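Local atomic coordinates of glycoside Hydrolase (Bacteroides uniformis, PDB entry 5T99), a protein that probably hydrolyses galactosidic bonds in agarose-derived sugars as a family 2 glycoside hydrolase and holds the inhibitor galacto-isofagomine in its pocket. Residues 188-193 with 200-205; 234-239 with 248-253; 611-616 with 690-695; 636-641 with 677-682. All coordinates share one frame; numbering follows the deposited sequence.

Contact 1 (188-193 with 200-205). With EDO (1,2-ethanediol), chain K; EDO (1,2-ethanediol), chain J.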
loop_
_atom_site.group_PDB
_atom_site.type_symbol
_atom_site.label_atom_id
_atom_site.label_comp_id
_atom_site.label_asym_id
_atom_site.label_seq_id
_atom_site.Cartn_x
_atom_site.Cartn_y
_atom_site.Cartn_z
ATOM N N TYR A 188 10.957 -20.518 -6.108
ATOM C CA TYR A 188 9.579 -20.580 -5.667
ATOM C C TYR A 188 9.539 -21.438 -4.392
ATOM O O TYR A 188 9.762 -22.642 -4.455
ATOM C CB TYR A 188 8.736 -21.165 -6.817
ATOM C CG TYR A 188 7.282 -21.469 -6.540
ATOM C CD1 TYR A 188 6.527 -20.744 -5.601
ATOM C CD2 TYR A 188 6.630 -22.478 -7.263
ATOM C CE1 TYR A 188 5.177 -21.032 -5.393
ATOM C CE2 TYR A 188 5.287 -22.765 -7.064
ATOM C CZ TYR A 188 4.562 -22.048 -6.131
ATOM O OH TYR A 188 3.230 -22.380 -5.942
ATOM N N VAL A 189 9.268 -20.796 -3.248
ATOM C CA VAL A 189 9.328 -21.407 -1.920
ATOM C C VAL A 189 7.919 -21.622 -1.378
ATOM O O VAL A 189 7.159 -20.655 -1.255
ATOM C CB VAL A 189 10.079 -20.478 -0.940
ATOM C CG1 VAL A 189 10.181 -21.110 0.455
ATOM C CG2 VAL A 189 11.457 -20.117 -1.488
ATOM N N THR A 190 7.579 -22.868 -1.045
ATOM C CA THR A 190 6.283 -23.216 -0.447
ATOM C C THR A 190 6.495 -23.999 0.846
ATOM O O THR A 190 7.619 -24.423 1.135
ATOM C CB THR A 190 5.413 -24.027 -1.427
ATOM O OG1 THR A 190 6.127 -25.193 -1.905
ATOM C CG2 THR A 190 4.999 -23.137 -2.617
ATOM N N THR A 191 5.428 -24.160 1.632
ATOM C CA THR A 191 5.479 -24.881 2.912
ATOM C C THR A 191 4.295 -25.846 3.034
ATOM O O THR A 191 3.283 -25.542 3.692
ATOM C CB THR A 191 5.521 -23.930 4.126
ATOM O OG1 THR A 191 4.400 -23.045 4.100
ATOM C CG2 THR A 191 6.786 -23.122 4.133
ATOM N N PRO A 192 4.401 -27.013 2.389
ATOM C CA PRO A 192 3.236 -27.909 2.299
ATOM C C PRO A 192 2.824 -28.611 3.596
ATOM O O PRO A 192 1.733 -29.211 3.650
ATOM C CB PRO A 192 3.643 -28.921 1.218
ATOM C CG PRO A 192 5.110 -28.817 1.097
ATOM C CD PRO A 192 5.491 -27.428 1.488
ATOM N N THR A 193 3.699 -28.571 4.603
ATOM C CA THR A 193 3.354 -28.963 5.966
ATOM C C THR A 193 3.780 -27.852 6.909
ATOM O O THR A 193 4.917 -27.388 6.835
ATOM C CB THR A 193 4.055 -30.272 6.386
ATOM O OG1 THR A 193 3.651 -31.346 5.528
ATOM C CG2 THR A 193 3.700 -30.640 7.820
ATOM N N VAL A 200 7.743 -28.211 6.647
ATOM C CA VAL A 200 8.509 -28.664 5.498
ATOM C C VAL A 200 8.552 -27.503 4.529
ATOM O O VAL A 200 7.507 -26.945 4.193
ATOM C CB VAL A 200 7.858 -29.888 4.828
ATOM C CG1 VAL A 200 8.636 -30.311 3.583
ATOM C CG2 VAL A 200 7.780 -31.039 5.812
ATOM N N VAL A 201 9.765 -27.127 4.117
ATOM C CA VAL A 201 9.994 -26.049 3.161
ATOM C C VAL A 201 10.368 -26.685 1.834
ATOM O O VAL A 201 11.389 -27.352 1.736
ATOM C CB VAL A 201 11.139 -25.137 3.619
ATOM C CG1 VAL A 201 11.447 -24.088 2.560
ATOM C CG2 VAL A 201 10.800 -24.472 4.955
ATOM N N GLN A 202 9.529 -26.480 0.826
ATOM C CA GLN A 202 9.726 -27.030 -0.502
ATOM C C GLN A 202 10.213 -25.896 -1.388
ATOM O O GLN A 202 9.676 -24.791 -1.330
ATOM C CB GLN A 202 8.398 -27.618 -1.018
ATOM C CG GLN A 202 8.422 -28.145 -2.451
ATOM C CD GLN A 202 7.066 -28.648 -2.918
ATOM O OE1 GLN A 202 6.470 -28.116 -3.863
ATOM N NE2 GLN A 202 6.578 -29.675 -2.272
ATOM N N ILE A 203 11.235 -26.163 -2.199
ATOM C CA ILE A 203 11.906 -25.117 -2.990
ATOM C C ILE A 203 12.120 -25.573 -4.425
ATOM O O ILE A 203 12.770 -26.595 -4.663
ATOM C CB ILE A 203 13.267 -24.723 -2.385
ATOM C CG1 ILE A 203 13.096 -24.234 -0.934
ATOM C CG2 ILE A 203 13.940 -23.646 -3.242
ATOM C CD1 ILE A 203 14.394 -24.135 -0.159
ATOM N N GLU A 204 11.572 -24.805 -5.366
ATOM C CA GLU A 204 11.805 -25.013 -6.788
ATOM C C GLU A 204 12.844 -24.021 -7.276
ATOM O O GLU A 204 12.642 -22.822 -7.155
ATOM C CB GLU A 204 10.526 -24.830 -7.605
ATOM C CG GLU A 204 10.680 -25.239 -9.068
ATOM C CD GLU A 204 9.553 -24.714 -9.928
ATOM O OE1 GLU A 204 8.632 -25.491 -10.219
ATOM O OE2 GLU A 204 9.587 -23.523 -10.285
ATOM N N THR A 205 13.933 -24.536 -7.845
ATOM C CA THR A 205 15.010 -23.708 -8.378
ATOM C C THR A 205 14.987 -23.782 -9.911
ATOM O O THR A 205 14.906 -24.866 -10.476
ATOM C CB THR A 205 16.388 -24.176 -7.854
ATOM O OG1 THR A 205 16.319 -24.369 -6.440
ATOM C CG2 THR A 205 17.480 -23.164 -8.156
HETATM C C1 EDO K . 6.696 -23.870 -12.032
HETATM O O1 EDO K . 6.747 -25.283 -12.275
HETATM C C2 EDO K . 5.267 -23.345 -11.947
HETATM O O2 EDO K . 5.124 -22.136 -12.704
HETATM C C1 EDO J . 4.964 -18.964 0.790
HETATM O O1 EDO J . 5.135 -19.114 -0.642
HETATM C C2 EDO J . 6.297 -18.891 1.545
HETATM O O2 EDO J . 6.494 -17.623 2.209
HETATM O O HOH W 1 7.945 -24.799 -3.810
HETATM O O HOH W 2 3.813 -26.574 -2.253
#

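Contact 2 (234-239 with 248-253)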
loop_
_atom_site.group_PDB
_atom_site.type_symbol
_atom_site.label_atom_id
_atom_site.label_comp_id
_atom_site.label_asym_id
_atom_site.label_seq_id
_atom_site.Cartn_x
_atom_site.Cartn_y
_atom_site.Cartn_z
ATOM N N LEU A 234 19.877 -27.287 2.442
ATOM C CA LEU A 234 19.264 -28.280 1.571
ATOM C C LEU A 234 20.053 -28.271 0.280
ATOM O O LEU A 234 20.218 -27.217 -0.342
ATOM C CB LEU A 234 17.799 -27.955 1.289
ATOM C CG LEU A 234 17.094 -28.818 0.218
ATOM C CD1 LEU A 234 17.125 -30.312 0.540
ATOM C CD2 LEU A 234 15.658 -28.337 0.033
ATOM N N ASN A 235 20.539 -29.445 -0.108
ATOM C CA ASN A 235 21.243 -29.612 -1.354
ATOM C C ASN A 235 20.311 -30.167 -2.432
ATOM O O ASN A 235 19.367 -30.931 -2.152
ATOM C CB ASN A 235 22.469 -30.505 -1.156
ATOM C CG ASN A 235 23.643 -29.744 -0.563
ATOM O OD1 ASN A 235 24.255 -28.909 -1.234
ATOM N ND2 ASN A 235 23.955 -30.014 0.698
ATOM N N ASP A 236 20.579 -29.758 -3.663
ATOM C CA ASP A 236 19.823 -30.207 -4.823
ATOM C C ASP A 236 20.765 -30.124 -6.017
ATOM O O ASP A 236 21.921 -29.730 -5.855
ATOM C CB ASP A 236 18.571 -29.324 -4.999
ATOM C CG ASP A 236 17.512 -29.950 -5.890
ATOM O OD1 ASP A 236 17.660 -31.145 -6.252
ATOM O OD2 ASP A 236 16.531 -29.234 -6.241
ATOM N N ASN A 237 20.304 -30.538 -7.188
ATOM C CA ASN A 237 21.048 -30.328 -8.411
ATOM C C ASN A 237 20.139 -30.374 -9.619
ATOM O O ASN A 237 19.006 -30.858 -9.543
ATOM C CB ASN A 237 22.158 -31.375 -8.557
ATOM C CG ASN A 237 21.631 -32.792 -8.487
ATOM O OD1 ASN A 237 21.060 -33.305 -9.445
ATOM N ND2 ASN A 237 21.794 -33.421 -7.334
ATOM N N VAL A 238 20.657 -29.892 -10.744
ATOM C CA VAL A 238 19.896 -29.873 -11.981
ATOM C C VAL A 238 20.807 -30.001 -13.205
ATOM O O VAL A 238 21.862 -29.379 -13.264
ATOM C CB VAL A 238 19.021 -28.601 -12.037
ATOM C CG1 VAL A 238 19.877 -27.340 -12.117
ATOM C CG2 VAL A 238 18.022 -28.678 -13.185
ATOM N N GLU A 239 20.405 -30.853 -14.149
ATOM C CA GLU A 239 21.016 -30.919 -15.484
ATOM C C GLU A 239 20.298 -29.957 -16.421
ATOM O O GLU A 239 19.084 -30.025 -16.575
ATOM C CB GLU A 239 20.921 -32.323 -16.084
ATOM C CG GLU A 239 21.877 -33.348 -15.489
ATOM C CD GLU A 239 22.336 -34.384 -16.511
ATOM O OE1 GLU A 239 21.953 -35.569 -16.368
ATOM O OE2 GLU A 239 23.071 -34.006 -17.458
ATOM N N THR A 248 14.151 -27.763 -10.849
ATOM C CA THR A 248 14.301 -28.856 -9.914
ATOM C C THR A 248 13.600 -28.509 -8.622
ATOM O O THR A 248 13.508 -27.342 -8.257
ATOM C CB THR A 248 15.796 -29.187 -9.660
ATOM O OG1 THR A 248 15.908 -30.247 -8.700
ATOM C CG2 THR A 248 16.572 -27.953 -9.183
ATOM N N LEU A 249 13.128 -29.549 -7.941
ATOM C CA LEU A 249 12.376 -29.445 -6.702
ATOM C C LEU A 249 13.012 -30.293 -5.606
ATOM O O LEU A 249 13.409 -31.431 -5.838
ATOM C CB LEU A 249 10.944 -29.914 -6.938
ATOM C CG LEU A 249 9.945 -28.833 -7.329
ATOM C CD1 LEU A 249 8.693 -29.464 -7.924
ATOM C CD2 LEU A 249 9.589 -27.976 -6.118
ATOM N N ALA A 250 13.096 -29.720 -4.412
ATOM C CA ALA A 250 13.596 -30.407 -3.226
ATOM C C ALA A 250 12.844 -29.881 -2.008
ATOM O O ALA A 250 12.178 -28.860 -2.093
ATOM C CB ALA A 250 15.081 -30.140 -3.070
ATOM N N TYR A 251 12.972 -30.558 -0.875
ATOM C CA TYR A 251 12.348 -30.104 0.373
ATOM C C TYR A 251 13.271 -30.392 1.550
ATOM O O TYR A 251 14.148 -31.257 1.486
ATOM C CB TYR A 251 10.983 -30.775 0.603
ATOM C CG TYR A 251 11.139 -32.232 0.948
ATOM C CD1 TYR A 251 11.145 -32.662 2.277
ATOM C CD2 TYR A 251 11.367 -33.172 -0.053
ATOM C CE1 TYR A 251 11.343 -34.001 2.601
ATOM C CE2 TYR A 251 11.559 -34.509 0.253
ATOM C CZ TYR A 251 11.545 -34.915 1.580
ATOM O OH TYR A 251 11.731 -36.221 1.870
ATOM N N ILE A 252 13.038 -29.674 2.634
ATOM C CA ILE A 252 13.807 -29.846 3.853
ATOM C C ILE A 252 12.897 -29.606 5.051
ATOM O O ILE A 252 12.013 -28.740 5.004
ATOM C CB ILE A 252 15.038 -28.916 3.868
ATOM C CG1 ILE A 252 15.918 -29.194 5.095
ATOM C CG2 ILE A 252 14.628 -27.447 3.812
ATOM C CD1 ILE A 252 17.295 -28.552 5.041
ATOM N N ASN A 253 13.110 -30.396 6.104
ATOM C CA ASN A 253 12.382 -30.265 7.369
ATOM C C ASN A 253 12.985 -29.119 8.189
ATOM O O ASN A 253 14.208 -28.951 8.231
ATOM C CB ASN A 253 12.481 -31.554 8.204
ATOM C CG ASN A 253 11.799 -32.753 7.555
ATOM O OD1 ASN A 253 10.832 -32.627 6.795
ATOM N ND2 ASN A 253 12.295 -33.940 7.876
#

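Contact 3 (611-616 with 690-695)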
loop_
_atom_site.group_PDB
_atom_site.type_symbol
_atom_site.label_atom_id
_atom_site.label_comp_id
_atom_site.label_asym_id
_atom_site.label_seq_id
_atom_site.Cartn_x
_atom_site.Cartn_y
_atom_site.Cartn_z
ATOM N N PRO A 611 -8.312 -0.622 25.619
ATOM C CA PRO A 611 -9.397 0.324 25.916
ATOM C C PRO A 611 -9.166 1.713 25.331
ATOM O O PRO A 611 -8.070 2.243 25.403
ATOM C CB PRO A 611 -9.409 0.367 27.444
ATOM C CG PRO A 611 -8.903 -0.977 27.847
ATOM C CD PRO A 611 -7.834 -1.295 26.847
ATOM N N MET A 612 -10.182 2.268 24.697
ATOM C CA MET A 612 -10.080 3.610 24.126
ATOM C C MET A 612 -11.434 4.313 24.167
ATOM O O MET A 612 -12.493 3.716 24.454
ATOM C CB MET A 612 -9.504 3.588 22.690
ATOM C CG MET A 612 -10.279 2.731 21.676
ATOM S SD MET A 612 -11.897 3.344 21.096
ATOM C CE MET A 612 -11.421 4.873 20.297
ATOM N N VAL A 613 -11.370 5.601 23.895
ATOM C CA VAL A 613 -12.545 6.423 23.834
ATOM C C VAL A 613 -12.151 7.622 22.985
ATOM O O VAL A 613 -10.996 8.075 23.021
ATOM C CB VAL A 613 -13.041 6.806 25.252
ATOM C CG1 VAL A 613 -12.066 7.751 25.945
ATOM C CG2 VAL A 613 -14.433 7.414 25.197
ATOM N N HIS A 614 -13.090 8.085 22.175
ATOM C CA HIS A 614 -12.858 9.238 21.314
ATOM C C HIS A 614 -14.156 10.021 21.210
ATOM O O HIS A 614 -15.241 9.429 21.179
ATOM C CB HIS A 614 -12.365 8.788 19.936
ATOM C CG HIS A 614 -12.326 9.875 18.909
ATOM N ND1 HIS A 614 -11.221 10.672 18.712
ATOM C CD2 HIS A 614 -13.245 10.272 17.998
ATOM C CE1 HIS A 614 -11.463 11.524 17.731
ATOM N NE2 HIS A 614 -12.684 11.299 17.279
ATOM N N ILE A 615 -14.021 11.341 21.150
ATOM C CA ILE A 615 -15.151 12.250 21.222
ATOM C C ILE A 615 -15.110 13.177 20.006
ATOM O O ILE A 615 -14.029 13.520 19.493
ATOM C CB ILE A 615 -15.176 13.023 22.569
ATOM C CG1 ILE A 615 -16.405 13.925 22.653
ATOM C CG2 ILE A 615 -13.910 13.845 22.771
ATOM C CD1 ILE A 615 -16.703 14.414 24.055
ATOM N N LEU A 616 -16.302 13.518 19.525
ATOM C CA LEU A 616 -16.473 14.493 18.460
ATOM C C LEU A 616 -17.832 15.194 18.645
ATOM O O LEU A 616 -18.746 14.594 19.224
ATOM C CB LEU A 616 -16.298 13.846 17.064
ATOM C CG LEU A 616 -17.038 12.642 16.442
ATOM C CD1 LEU A 616 -17.092 11.422 17.342
ATOM C CD2 LEU A 616 -18.420 13.002 15.927
ATOM N N VAL A 690 -15.072 13.095 28.458
ATOM C CA VAL A 690 -15.725 11.788 28.333
ATOM C C VAL A 690 -14.930 10.760 29.120
ATOM O O VAL A 690 -13.704 10.727 29.039
ATOM C CB VAL A 690 -15.915 11.326 26.862
ATOM C CG1 VAL A 690 -14.599 11.202 26.099
ATOM C CG2 VAL A 690 -16.672 10.007 26.831
ATOM N N LYS A 691 -15.645 9.935 29.877
ATOM C CA LYS A 691 -15.047 8.881 30.666
ATOM C C LYS A 691 -15.651 7.554 30.245
ATOM O O LYS A 691 -16.869 7.411 30.251
ATOM C CB LYS A 691 -15.299 9.132 32.146
ATOM C CG LYS A 691 -14.537 10.331 32.684
ATOM C CD LYS A 691 -14.709 10.489 34.189
ATOM C CE LYS A 691 -14.138 11.820 34.646
ATOM N NZ LYS A 691 -14.317 12.014 36.100
ATOM N N ALA A 692 -14.788 6.598 29.892
ATOM C CA ALA A 692 -15.201 5.263 29.473
ATOM C C ALA A 692 -14.950 4.273 30.603
ATOM O O ALA A 692 -13.859 4.263 31.188
ATOM C CB ALA A 692 -14.439 4.841 28.225
ATOM N N TYR A 693 -15.955 3.442 30.887
ATOM C CA TYR A 693 -15.895 2.459 31.959
ATOM C C TYR A 693 -16.195 1.048 31.457
ATOM O O TYR A 693 -16.910 0.865 30.474
ATOM C CB TYR A 693 -16.920 2.789 33.050
ATOM C CG TYR A 693 -16.880 4.202 33.593
ATOM C CD1 TYR A 693 -16.047 4.537 34.657
ATOM C CD2 TYR A 693 -17.702 5.198 33.064
ATOM C CE1 TYR A 693 -16.015 5.829 35.170
ATOM C CE2 TYR A 693 -17.671 6.491 33.568
ATOM C CZ TYR A 693 -16.827 6.801 34.622
ATOM O OH TYR A 693 -16.795 8.083 35.130
ATOM N N ASN A 694 -15.671 0.048 32.163
ATOM C CA ASN A 694 -16.092 -1.337 31.963
ATOM C C ASN A 694 -17.411 -1.575 32.715
ATOM O O ASN A 694 -17.963 -0.636 33.294
ATOM C CB ASN A 694 -14.967 -2.326 32.348
ATOM C CG ASN A 694 -14.615 -2.321 33.838
ATOM O OD1 ASN A 694 -15.307 -1.733 34.677
ATOM N ND2 ASN A 694 -13.523 -3.001 34.168
ATOM N N ASN A 695 -17.912 -2.811 32.694
ATOM C CA ASN A 695 -19.192 -3.151 33.349
ATOM C C ASN A 695 -19.171 -3.256 34.884
ATOM O O ASN A 695 -20.221 -3.445 35.489
ATOM C CB ASN A 695 -19.798 -4.435 32.746
ATOM C CG ASN A 695 -19.007 -5.699 33.076
ATOM O OD1 ASN A 695 -17.950 -5.667 33.708
ATOM N ND2 ASN A 695 -19.527 -6.831 32.629
#

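Contact 4 (636-641 with 677-682)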
loop_
_atom_site.group_PDB
_atom_site.type_symbol
_atom_site.label_atom_id
_atom_site.label_comp_id
_atom_site.label_asym_id
_atom_site.label_seq_id
_atom_site.Cartn_x
_atom_site.Cartn_y
_atom_site.Cartn_z
ATOM N N TYR A 636 -17.626 -0.929 27.871
ATOM C CA TYR A 636 -19.019 -1.232 28.152
ATOM C C TYR A 636 -19.941 0.010 28.117
ATOM O O TYR A 636 -21.060 -0.072 27.592
ATOM C CB TYR A 636 -19.107 -1.949 29.495
ATOM C CG TYR A 636 -20.496 -2.106 30.028
ATOM C CD1 TYR A 636 -21.325 -3.130 29.571
ATOM C CD2 TYR A 636 -20.989 -1.237 31.004
ATOM C CE1 TYR A 636 -22.615 -3.277 30.061
ATOM C CE2 TYR A 636 -22.269 -1.383 31.506
ATOM C CZ TYR A 636 -23.083 -2.398 31.030
ATOM O OH TYR A 636 -24.366 -2.536 31.526
ATOM N N GLU A 637 -19.468 1.139 28.654
ATOM C CA GLU A 637 -20.254 2.394 28.701
ATOM C C GLU A 637 -19.371 3.645 28.742
ATOM O O GLU A 637 -18.167 3.555 28.952
ATOM C CB GLU A 637 -21.183 2.409 29.923
ATOM C CG GLU A 637 -20.467 2.629 31.256
ATOM C CD GLU A 637 -21.358 2.393 32.464
ATOM O OE1 GLU A 637 -20.818 2.061 33.547
ATOM O OE2 GLU A 637 -22.594 2.541 32.334
ATOM N N ALA A 638 -19.987 4.806 28.574
ATOM C CA ALA A 638 -19.288 6.070 28.739
ATOM C C ALA A 638 -20.197 7.148 29.319
ATOM O O ALA A 638 -21.417 7.102 29.151
ATOM C CB ALA A 638 -18.706 6.533 27.418
ATOM N N GLU A 639 -19.573 8.115 29.995
ATOM C CA GLU A 639 -20.266 9.215 30.666
ATOM C C GLU A 639 -19.638 10.516 30.215
ATOM O O GLU A 639 -18.420 10.635 30.203
ATOM C CB GLU A 639 -20.156 9.075 32.194
ATOM C CG GLU A 639 -21.029 10.056 32.985
ATOM C CD GLU A 639 -21.176 9.706 34.463
ATOM O OE1 GLU A 639 -20.380 8.902 34.991
ATOM O OE2 GLU A 639 -22.095 10.252 35.104
ATOM N N LEU A 640 -20.481 11.477 29.843
ATOM C CA LEU A 640 -20.051 12.775 29.331
ATOM C C LEU A 640 -20.178 13.834 30.438
ATOM O O LEU A 640 -21.147 13.825 31.209
ATOM C CB LEU A 640 -20.918 13.143 28.123
ATOM C CG LEU A 640 -20.459 14.264 27.194
ATOM C CD1 LEU A 640 -19.122 13.927 26.548
ATOM C CD2 LEU A 640 -21.492 14.531 26.111
ATOM N N PHE A 641 -19.195 14.730 30.520
ATOM C CA PHE A 641 -19.152 15.770 31.552
ATOM C C PHE A 641 -18.895 17.110 30.887
ATOM O O PHE A 641 -17.899 17.245 30.183
ATOM C CB PHE A 641 -18.036 15.492 32.578
ATOM C CG PHE A 641 -18.289 14.294 33.472
ATOM C CD1 PHE A 641 -18.901 14.448 34.717
ATOM C CD2 PHE A 641 -17.887 13.011 33.084
ATOM C CE1 PHE A 641 -19.123 13.348 35.551
ATOM C CE2 PHE A 641 -18.107 11.910 33.912
ATOM C CZ PHE A 641 -18.728 12.078 35.145
ATOM N N LEU A 677 -22.181 6.173 20.719
ATOM C CA LEU A 677 -22.872 6.688 21.902
ATOM C C LEU A 677 -23.088 8.166 21.659
ATOM O O LEU A 677 -22.206 8.825 21.120
ATOM C CB LEU A 677 -22.029 6.498 23.165
ATOM C CG LEU A 677 -21.634 5.082 23.572
ATOM C CD1 LEU A 677 -20.769 5.132 24.815
ATOM C CD2 LEU A 677 -22.850 4.210 23.815
ATOM N N SER A 678 -24.248 8.694 22.043
ATOM C CA SER A 678 -24.598 10.068 21.666
ATOM C C SER A 678 -25.318 10.874 22.748
ATOM O O SER A 678 -26.118 10.347 23.523
ATOM C CB SER A 678 -25.440 10.070 20.382
ATOM O OG SER A 678 -26.521 9.170 20.504
ATOM N N TRP A 679 -25.018 12.167 22.757
ATOM C CA TRP A 679 -25.650 13.146 23.630
ATOM C C TRP A 679 -26.061 14.337 22.778
ATOM O O TRP A 679 -25.395 14.642 21.781
ATOM C CB TRP A 679 -24.652 13.627 24.693
ATOM C CG TRP A 679 -24.301 12.627 25.760
ATOM C CD1 TRP A 679 -24.798 12.577 27.028
ATOM C CD2 TRP A 679 -23.345 11.563 25.664
ATOM N NE1 TRP A 679 -24.225 11.539 27.723
ATOM C CE2 TRP A 679 -23.326 10.904 26.911
ATOM C CE3 TRP A 679 -22.506 11.100 24.642
ATOM C CZ2 TRP A 679 -22.504 9.800 27.166
ATOM C CZ3 TRP A 679 -21.690 10.008 24.892
ATOM C CH2 TRP A 679 -21.690 9.368 26.146
ATOM N N ASP A 680 -27.147 15.001 23.172
ATOM C CA ASP A 680 -27.506 16.316 22.635
ATOM C C ASP A 680 -27.192 17.356 23.701
ATOM O O ASP A 680 -27.858 17.413 24.738
ATOM C CB ASP A 680 -28.986 16.371 22.239
ATOM C CG ASP A 680 -29.224 15.941 20.802
ATOM O OD1 ASP A 680 -28.673 16.582 19.873
ATOM O OD2 ASP A 680 -29.976 14.964 20.601
ATOM N N VAL A 681 -26.175 18.175 23.434
ATOM C CA VAL A 681 -25.607 19.073 24.430
ATOM C C VAL A 681 -25.829 20.519 24.001
ATOM O O VAL A 681 -25.390 20.902 22.919
ATOM C CB VAL A 681 -24.090 18.822 24.592
ATOM C CG1 VAL A 681 -23.523 19.646 25.746
ATOM C CG2 VAL A 681 -23.821 17.335 24.801
ATOM N N PRO A 682 -26.527 21.324 24.831
ATOM C CA PRO A 682 -26.526 22.773 24.588
ATOM C C PRO A 682 -25.146 23.359 24.878
ATOM O O PRO A 682 -24.566 23.096 25.939
ATOM C CB PRO A 682 -27.582 23.298 25.568
ATOM C CG PRO A 682 -28.477 22.130 25.818
ATOM C CD PRO A 682 -27.545 20.950 25.831
#

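Contact 1 (188-193 with 200-205)
Residues 188-191 and 200-205 run antiparallel, their short axes at 157° and 4.6 Å apart at the nearest point. Tyr-188 with Glu-204 and Thr-190 with Gln-202 are hydrogen-bonded pairs. Between them, Val-189 and Ile-203 form a non-hydrogen-bonded pair. Thr-190 and Gln-202 lie side by side and point the same way. The OG1 of Thr-190 sits between its backbone N and carbonyl carbon (chi1 54°), which brings it to 3.4 Å from Gln-202 CB. A water joins this hydroxyl, at 2.7 Å from Thr-190 OG1, to the carbonyl O of Tyr-188. Glu-204 flanks Tyr-188, with OE2 at the edge of the ring, near its plane. Glu-204 OE1 accepts a bond from O1 of a 1,2-ethanediol (2.8 Å), probably from the crystallisation liquor. Replacing Glu-204 with alanine would probably deprive the diol of this acceptor and remove the carboxylate from beside the ring edge. Tyr-188 is also held from outside: its OH bonds to Asp-442, and Arg-404 makes a cation-pi contact with its ring. On the other face of the sheet, Val-189 CG1 meets Val-201 CG1 at 3.9 Å. Both valines are buried. This is a beta hairpin, and it supplies two strands of the immunoglobulin-like beta sandwich found in family 2 glycoside hydrolases.

Contact 2 (234-239 with 248-253)
The edge strands of two facing sheets meet here in the beta sandwich of the immunoglobulin-like family 2 domain that precedes the TIM barrel, through Leu-234, Asp-236 and Val-238 on one side and Thr-248, Ala-250 and Ile-252 on the other. The strands are antiparallel at 167°, with axes 7.2 Å apart at closest. Side chains, not backbone bonds, join them. Asp-236 and Thr-248 approach from opposite directions. Thr-248 OG1, set anti to its own backbone N (chi1 178°), donates to Asp-236 OD2 at 2.7 Å. It meets the syn side of that oxygen, 30° out of the carboxylate plane. The other oxygen, OD1, takes a weak bond from the N-H of Asn-237. A leucine in place of Asp-236 would probably leave the Thr-248 hydroxyl without this acceptor. Ala-250 CB fits between the acid and Leu-234, 3.6 Å from Leu-234 CD2. Leu-234 CD1 reaches the carbonyl O of Tyr-251 (3.3 Å), and Leu-234 CB packs on Ile-252 CD1 (3.8 Å). At the other end, Val-238 CB touches Thr-248 CG2. Such side-chain closure between edge strands, joined by a short turn that passes from one sheet to the other, fits an immunoglobulin-like sandwich.

Contact 3 (611-616 with 690-695)
Val-613 and Val-690 reach toward each other tip to tip, CG2 to CG2 at 3.8 Å. Each valine places its CG2 anti to the backbone N and its CG1 between the backbone N and the carbonyl carbon (chi1 68° in Val-613, 60° in Val-690). CG2 of Val-613 leads across, and both methyls of Val-690 receive it. Val-690 CG1 also lies 4.0 Å from Ile-615 CB. Thus Val-690 serves both Val-613 and Ile-615. Ala-692 CB comes to 3.8 Å from Val-613 CB, beside the point where the two valines meet. The short side chain probably lets the backbones come nearer there: the CA atoms of Val-613 and Ala-692 are 6.3 Å apart, those of Ile-615 and Val-690 7.1 Å. The strands run roughly antiparallel, at 148°, with axes 7.7 Å apart at closest. All four residues are buried, and the contact is wholly apolar. Val-631 of strand 626-633 packs against Val-613 and Val-690, while Leu-640 packs against Ile-615 and Val-690. The contact joins strand 613-616 of a three-stranded sheet to strand 687-693 of a four-stranded one. Apolar side chains meeting between two facing sheets in this way fit the core of a beta sandwich.

Contact 4 (636-641 with 677-682)
Leu-640 has CG anti to its backbone N (chi1 -165°), and Trp-679 has CG anti to its carbonyl carbon (chi1 -71°), which directs the indole toward the leucine; the second torsion of Trp-679 turns a ring face to Leu-640. The two belong to facing sheets of one beta sandwich, within the region classed as DUF4982. Their side chains slide past each other in opposite directions. Leu-640 CB sits over the face of the five-membered ring, 3.7 Å from its centroid and 17° off the ring normal. This is a CH-pi contact. Leu-640 CD2 lies over the same ring system, nearest Trp-679 CG at 3.4 Å. The edge of the indole meets the other strand too: Ala-638 O lies in the ring plane, 3.5 Å from Trp-679 CZ2. Beyond this contact the indole NE1 bonds to the carbonyl O of Gly-648, and Arg-650 makes a cation-pi contact with the ring. These partners should help fix its rotation. Strands 637-641 and 677-682 run nearly parallel, with axes 8.8 Å apart at closest. Side chains, not backbone bonds, bridge that distance, as between packed sheets. At the start of the first strand, Tyr-636 and Glu-637 both face Tyr-693, a classic beta bulge. Next to it, Ala-638 CB takes the tip of Leu-677, with CD1 3.6 Å away. At the far end, Val-681 CG2 touches Leu-640 CD2 at 3.9 Å.

How the contacts relate
The four contacts form two pairs in two beta sandwiches, on separate parts of the chain. Contacts 1 and 2 lie in the immunoglobulin-like family 2 domain that precedes the TIM barrel, their centres 10 Å apart. They share a three-stranded sheet, in which strands 198-209 and 245-255 are neighbours. Contact 1 closes before contact 2 opens. Contacts 3 and 4 are also 10 Å apart between centres, and contact 4 is nested inside the loop closed by contact 3. Neighbouring strands 637-642 and 687-693 link them, probably through a backbone hydrogen bond from Glu-639 N to Lys-691 O. The centres of contacts 2 and 4 are 64 Å apart, on opposite sides of the chain's centre. Along the chain, the TIM barrel comes between the two pairs.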